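Local coordinates for peptidoglycan D,D-transpeptidase FtsI (Burkholderia pseudomallei, PDB 6HZI), which probably cross-links the peptide stems of peptidoglycan as penicillin-binding protein 3, a D,D-transpeptidase of septal cell-wall synthesis and a target of beta-lactam antibiotics, at residues 12-17 against 45-50; 35-40 against 291-296. All coordinates share one frame; numbering follows the deposited sequence.

Interaction 1. Residues 12-17 against 45-50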
loop_
_atom_site.group_PDB
_atom_site.type_symbol
_atom_site.label_atom_id
_atom_site.label_comp_id
_atom_site.label_asym_id
_atom_site.label_seq_id
_atom_site.Cartn_x
_atom_site.Cartn_y
_atom_site.Cartn_z
ATOM N N SER A 12 -11.490 -4.698 20.031
ATOM C CA SER A 12 -12.688 -3.824 20.093
ATOM C C SER A 12 -12.322 -2.326 20.001
ATOM O O SER A 12 -13.026 -1.670 19.245
ATOM C CB SER A 12 -13.572 -4.135 21.288
ATOM O OG SER A 12 -12.962 -3.663 22.459
ATOM N N LYS A 13 -11.311 -1.796 20.718
ATOM C CA LYS A 13 -10.958 -0.343 20.694
ATOM C C LYS A 13 -10.517 0.057 19.273
ATOM O O LYS A 13 -10.945 1.072 18.735
ATOM C CB LYS A 13 -9.802 -0.004 21.641
ATOM C CG LYS A 13 -10.110 -0.082 23.125
ATOM C CD LYS A 13 -8.883 0.153 24.037
ATOM C CE LYS A 13 -9.121 -0.216 25.494
ATOM N NZ LYS A 13 -7.868 -0.108 26.280
ATOM N N ILE A 14 -9.607 -0.702 18.703
ATOM C CA ILE A 14 -9.007 -0.388 17.379
ATOM C C ILE A 14 -10.082 -0.559 16.307
ATOM O O ILE A 14 -10.147 0.255 15.385
ATOM C CB ILE A 14 -7.743 -1.237 17.160
ATOM C CG1 ILE A 14 -6.740 -0.942 18.280
ATOM C CG2 ILE A 14 -7.150 -0.981 15.780
ATOM C CD1 ILE A 14 -5.671 -1.982 18.380
ATOM N N GLN A 15 -10.940 -1.547 16.469
ATOM C CA GLN A 15 -12.043 -1.801 15.529
ATOM C C GLN A 15 -12.949 -0.575 15.595
ATOM O O GLN A 15 -13.341 -0.074 14.526
ATOM C CB GLN A 15 -12.764 -3.124 15.823
ATOM C CG GLN A 15 -13.926 -3.409 14.880
ATOM C CD GLN A 15 -13.547 -4.114 13.601
ATOM O OE1 GLN A 15 -12.340 -4.260 13.313
ATOM N NE2 GLN A 15 -14.582 -4.546 12.843
ATOM N N TYR A 16 -13.245 -0.081 16.793
ATOM C CA TYR A 16 -14.186 1.058 16.918
ATOM C C TYR A 16 -13.542 2.307 16.301
ATOM O O TYR A 16 -14.163 2.977 15.450
ATOM C CB TYR A 16 -14.641 1.298 18.356
ATOM C CG TYR A 16 -15.650 2.417 18.424
ATOM C CD1 TYR A 16 -16.908 2.259 17.848
ATOM C CD2 TYR A 16 -15.326 3.640 18.976
ATOM C CE1 TYR A 16 -17.816 3.299 17.809
ATOM C CE2 TYR A 16 -16.233 4.686 18.949
ATOM C CZ TYR A 16 -17.483 4.512 18.376
ATOM O OH TYR A 16 -18.406 5.512 18.363
ATOM N N ILE A 17 -12.312 2.595 16.699
ATOM C CA ILE A 17 -11.497 3.692 16.122
ATOM C C ILE A 17 -11.502 3.597 14.598
ATOM O O ILE A 17 -11.523 4.654 13.931
ATOM C CB ILE A 17 -10.059 3.584 16.612
ATOM C CG1 ILE A 17 -9.931 4.159 18.021
ATOM C CG2 ILE A 17 -9.117 4.224 15.590
ATOM C CD1 ILE A 17 -8.581 3.836 18.670
ATOM N N GLU A 45 -1.163 -10.317 13.197
ATOM C CA GLU A 45 -2.547 -10.312 13.710
ATOM C C GLU A 45 -3.307 -9.116 13.150
ATOM O O GLU A 45 -2.800 -7.994 13.164
ATOM C CB GLU A 45 -2.540 -10.228 15.233
ATOM C CG GLU A 45 -1.960 -11.465 15.890
ATOM C CD GLU A 45 -1.883 -11.432 17.414
ATOM O OE1 GLU A 45 -2.348 -10.461 18.002
ATOM O OE2 GLU A 45 -1.379 -12.401 17.998
ATOM N N VAL A 46 -4.513 -9.346 12.671
ATOM C CA VAL A 46 -5.441 -8.265 12.267
ATOM C C VAL A 46 -6.038 -7.643 13.539
ATOM O O VAL A 46 -6.784 -8.357 14.264
ATOM C CB VAL A 46 -6.533 -8.821 11.348
ATOM C CG1 VAL A 46 -7.567 -7.763 10.963
ATOM C CG2 VAL A 46 -5.948 -9.484 10.111
ATOM N N LEU A 47 -5.746 -6.362 13.800
ATOM C CA LEU A 47 -6.280 -5.642 14.989
ATOM C C LEU A 47 -7.648 -5.048 14.623
ATOM O O LEU A 47 -8.488 -4.888 15.528
ATOM C CB LEU A 47 -5.298 -4.565 15.480
ATOM C CG LEU A 47 -3.892 -5.074 15.806
ATOM C CD1 LEU A 47 -2.980 -3.944 16.321
ATOM C CD2 LEU A 47 -4.018 -6.184 16.820
ATOM N N SER A 48 -7.898 -4.774 13.341
ATOM C CA SER A 48 -9.214 -4.252 12.935
ATOM C C SER A 48 -9.443 -4.599 11.491
ATOM O O SER A 48 -8.469 -4.792 10.735
ATOM C CB SER A 48 -9.362 -2.760 13.146
ATOM O OG SER A 48 -8.503 -2.032 12.266
ATOM N N LEU A 49 -10.717 -4.659 11.147
ATOM C CA LEU A 49 -11.143 -5.059 9.802
ATOM C C LEU A 49 -12.543 -4.491 9.627
ATOM O O LEU A 49 -13.451 -4.925 10.349
ATOM C CB LEU A 49 -11.072 -6.584 9.671
ATOM C CG LEU A 49 -11.373 -7.108 8.262
ATOM C CD1 LEU A 49 -10.235 -6.825 7.315
ATOM C CD2 LEU A 49 -11.633 -8.591 8.296
ATOM N N VAL A 50 -12.657 -3.483 8.769
ATOM C CA VAL A 50 -13.847 -2.617 8.731
ATOM C C VAL A 50 -14.216 -2.340 7.282
ATOM O O VAL A 50 -13.359 -1.982 6.472
ATOM C CB VAL A 50 -13.612 -1.335 9.550
ATOM C CG1 VAL A 50 -14.732 -0.342 9.319
ATOM C CG2 VAL A 50 -13.487 -1.649 11.038
#

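Interaction 2. Residues 35-40 against 291-296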
loop_
_atom_site.group_PDB
_atom_site.type_symbol
_atom_site.label_atom_id
_atom_site.label_comp_id
_atom_site.label_asym_id
_atom_site.label_seq_id
_atom_site.Cartn_x
_atom_site.Cartn_y
_atom_site.Cartn_z
ATOM N N ALA A 35 -13.232 0.913 3.001
ATOM C CA ALA A 35 -12.656 -0.247 3.714
ATOM C C ALA A 35 -11.397 0.224 4.431
ATOM O O ALA A 35 -10.739 1.191 3.945
ATOM C CB ALA A 35 -12.401 -1.350 2.732
ATOM N N ALA A 36 -11.119 -0.378 5.577
ATOM C CA ALA A 36 -9.893 -0.099 6.334
ATOM C C ALA A 36 -9.553 -1.278 7.253
ATOM O O ALA A 36 -10.467 -2.031 7.630
ATOM C CB ALA A 36 -10.070 1.206 7.061
ATOM N N MET A 37 -8.267 -1.438 7.572
ATOM C CA MET A 37 -7.795 -2.523 8.453
ATOM C C MET A 37 -6.423 -2.178 9.042
ATOM O O MET A 37 -5.687 -1.383 8.425
ATOM C CB MET A 37 -7.748 -3.855 7.680
ATOM C CG MET A 37 -6.612 -3.993 6.688
ATOM S SD MET A 37 -6.660 -5.535 5.766
ATOM C CE MET A 37 -6.146 -6.704 7.030
ATOM N N VAL A 38 -6.121 -2.775 10.193
ATOM C CA VAL A 38 -4.863 -2.596 10.950
ATOM C C VAL A 38 -4.317 -3.973 11.207
ATOM O O VAL A 38 -5.102 -4.828 11.663
ATOM C CB VAL A 38 -5.082 -1.833 12.265
ATOM C CG1 VAL A 38 -3.757 -1.528 12.950
ATOM C CG2 VAL A 38 -5.836 -0.522 12.000
ATOM N N ILE A 39 -3.035 -4.138 10.910
ATOM C CA ILE A 39 -2.225 -5.366 11.130
ATOM C C ILE A 39 -1.110 -5.042 12.120
ATOM O O ILE A 39 -0.401 -4.011 11.939
ATOM C CB ILE A 39 -1.626 -5.835 9.806
ATOM C CG1 ILE A 39 -2.730 -6.017 8.762
ATOM C CG2 ILE A 39 -0.819 -7.086 10.052
ATOM C CD1 ILE A 39 -2.289 -6.646 7.440
ATOM N N ASP A 40 -0.948 -5.898 13.125
ATOM C CA ASP A 40 0.200 -5.835 14.050
ATOM C C ASP A 40 1.392 -6.403 13.294
ATOM O O ASP A 40 1.314 -7.544 12.815
ATOM C CB ASP A 40 -0.054 -6.647 15.318
ATOM C CG ASP A 40 1.152 -6.710 16.227
ATOM O OD1 ASP A 40 1.426 -5.700 16.851
ATOM O OD2 ASP A 40 1.792 -7.769 16.288
ATOM N N VAL A 291 0.666 -1.733 10.377
ATOM C CA VAL A 291 0.372 -1.372 8.984
ATOM C C VAL A 291 -1.095 -0.983 8.939
ATOM O O VAL A 291 -1.927 -1.746 9.508
ATOM C CB VAL A 291 0.647 -2.568 8.073
ATOM C CG1 VAL A 291 -0.031 -2.446 6.714
ATOM C CG2 VAL A 291 2.148 -2.824 7.924
ATOM N N VAL A 292 -1.403 0.117 8.251
ATOM C CA VAL A 292 -2.803 0.577 8.120
ATOM C C VAL A 292 -3.102 0.751 6.641
ATOM O O VAL A 292 -2.307 1.415 5.948
ATOM C CB VAL A 292 -3.052 1.854 8.943
ATOM C CG1 VAL A 292 -4.413 2.464 8.647
ATOM C CG2 VAL A 292 -2.916 1.612 10.443
ATOM N N ALA A 293 -4.227 0.198 6.191
ATOM C CA ALA A 293 -4.671 0.337 4.794
ATOM C C ALA A 293 -6.077 0.920 4.787
ATOM O O ALA A 293 -6.938 0.477 5.599
ATOM C CB ALA A 293 -4.609 -0.993 4.088
ATOM N N VAL A 294 -6.297 1.853 3.871
ATOM C CA VAL A 294 -7.575 2.600 3.750
ATOM C C VAL A 294 -7.907 2.716 2.279
ATOM O O VAL A 294 -6.998 3.078 1.485
ATOM C CB VAL A 294 -7.484 4.009 4.364
ATOM C CG1 VAL A 294 -8.802 4.738 4.209
ATOM C CG2 VAL A 294 -7.102 3.958 5.820
ATOM N N SER A 295 -9.166 2.485 1.947
ATOM C CA SER A 295 -9.694 2.663 0.571
ATOM C C SER A 295 -11.085 3.332 0.614
ATOM O O SER A 295 -11.957 2.873 1.380
ATOM C CB SER A 295 -9.657 1.344 -0.142
ATOM O OG SER A 295 -9.911 1.520 -1.529
ATOM N N VAL A 296 -11.269 4.430 -0.125
ATOM C CA VAL A 296 -12.556 5.192 -0.213
ATOM C C VAL A 296 -12.980 5.156 -1.682
ATOM O O VAL A 296 -12.260 5.725 -2.554
ATOM C CB VAL A 296 -12.419 6.625 0.327
ATOM C CG1 VAL A 296 -13.682 7.453 0.201
ATOM C CG2 VAL A 296 -11.938 6.622 1.759
#

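Interaction 1. Residues 12-17 against 45-50
I14 and Q15, in the first turn of helix 12-28, pack against L47 to V50 of strand 46-52, the outermost strand on this side of the antiparallel sheet of the transpeptidase domain. The short axes of helix 12-17 and strand 48-50 approach to 7.4 Å and cross at -33°, with Q15 and S48 closest in the backbone. The strand is broken by a classic beta bulge, in which L47 and S48 both face V38 of the neighbouring strand.

The polar core of the contact is the Q15 amide, which pairs with both backbone polar groups of a single residue. L49 N donates to Q15 OE1 at 2.7 Å; the bond is nearly straight (164° at the hydrogen), lies in the plane of the Q15 side-chain carbonyl and meets an OE1 lone pair. The return bond, from Q15 NE2 to L49 O at 2.8 Å, is more bent, and its donor sits above the carbonyl plane of L49. Because S48 and V50 bond strand 33-40 through their backbones, L49 N and O point to the other edge, where the glutamine takes the place of a further strand. The bend at chi2 (87°) swings the amide back to the strand, and the two bonds together fix its rotation. V50 CG2 lies over one face of this amide, 3.6 Å from Q15 CD.

Beside it the contact is apolar. I14 CD1 rests 3.9 Å from L47 CB and equally near L47 CD1, the two side chains crossing obliquely, while I14 also leans on V38 and on T321 of helix 310-324. S48 directs its CB at the helix; its OG is hydrogen-bonded to T18 OG1, one turn beyond I14, and I14 CG2 packs 3.9 Å from S48 CB.

Interaction 2. Residues 35-40 against 291-296
V38 and V292 form a non-hydrogen-bonded pair in the antiparallel sheet, between its second and third strands counted from 46-52, their side chains parallel and on the same face. From V38 CB, whose nearest atom across the contact is V291 O at 4.2 Å, the side chain forks. CG1, anti to the backbone N (chi1 -174°), lies 3.9 Å from V291 O and a little farther from V292 CG2. CG2, the other branch, meets V292 CG2 at 3.9 Å, so one methyl of V292 serves both tips. A36 and V294 lie on this face too, and helix 310-324 covers it through I317 against V38 and F314 and V318 against V292.

Three hydrogen-bonded pairs, A35 with S295, M37 with A293 and I39 with V291, supply six backbone bonds. The shortest joins A35 N to S295 O at 2.8 Å. M37 N reaches A293 O at 3.1 Å. The segment axes stand at 177°, very nearly antiparallel. Between the bonds, A36 CA approaches A293 O at 3.1 Å in a CA-H...O contact. S295 OG bonds S278 OG on the next strand.

With all ten touching residues buried, the peptide groups turned toward each other satisfy one another by regular bonding, and the apolar side chains that flank the bonds, V38 and V292 on one face, M37 and I39 on the other, meet helices 310-324 and 187-198.

In the fold
The centres of interactions 1 and 2 are about 9 Å apart, and both reach one sheet, in which 46-52, 33-40 and 290-297 are consecutive neighbours. Strand 33-40 joins them directly: L47 N probably bonds V38 O at 2.7 Å, and E45 O probably bonds D40 N at 2.8 Å. Along the chain the segments alternate, in the order 12-17, 35-40, 45-50, 291-296. Helix 12-28 lies along the outer strand, Q15 at its edge and I14 over the face that helix 310-324 also covers, whereas a strand from some 250 residues later continues the sheet inward. Helix 310-324 touches side chains of both contacts, so early and late parts of the chain meet at the same strands.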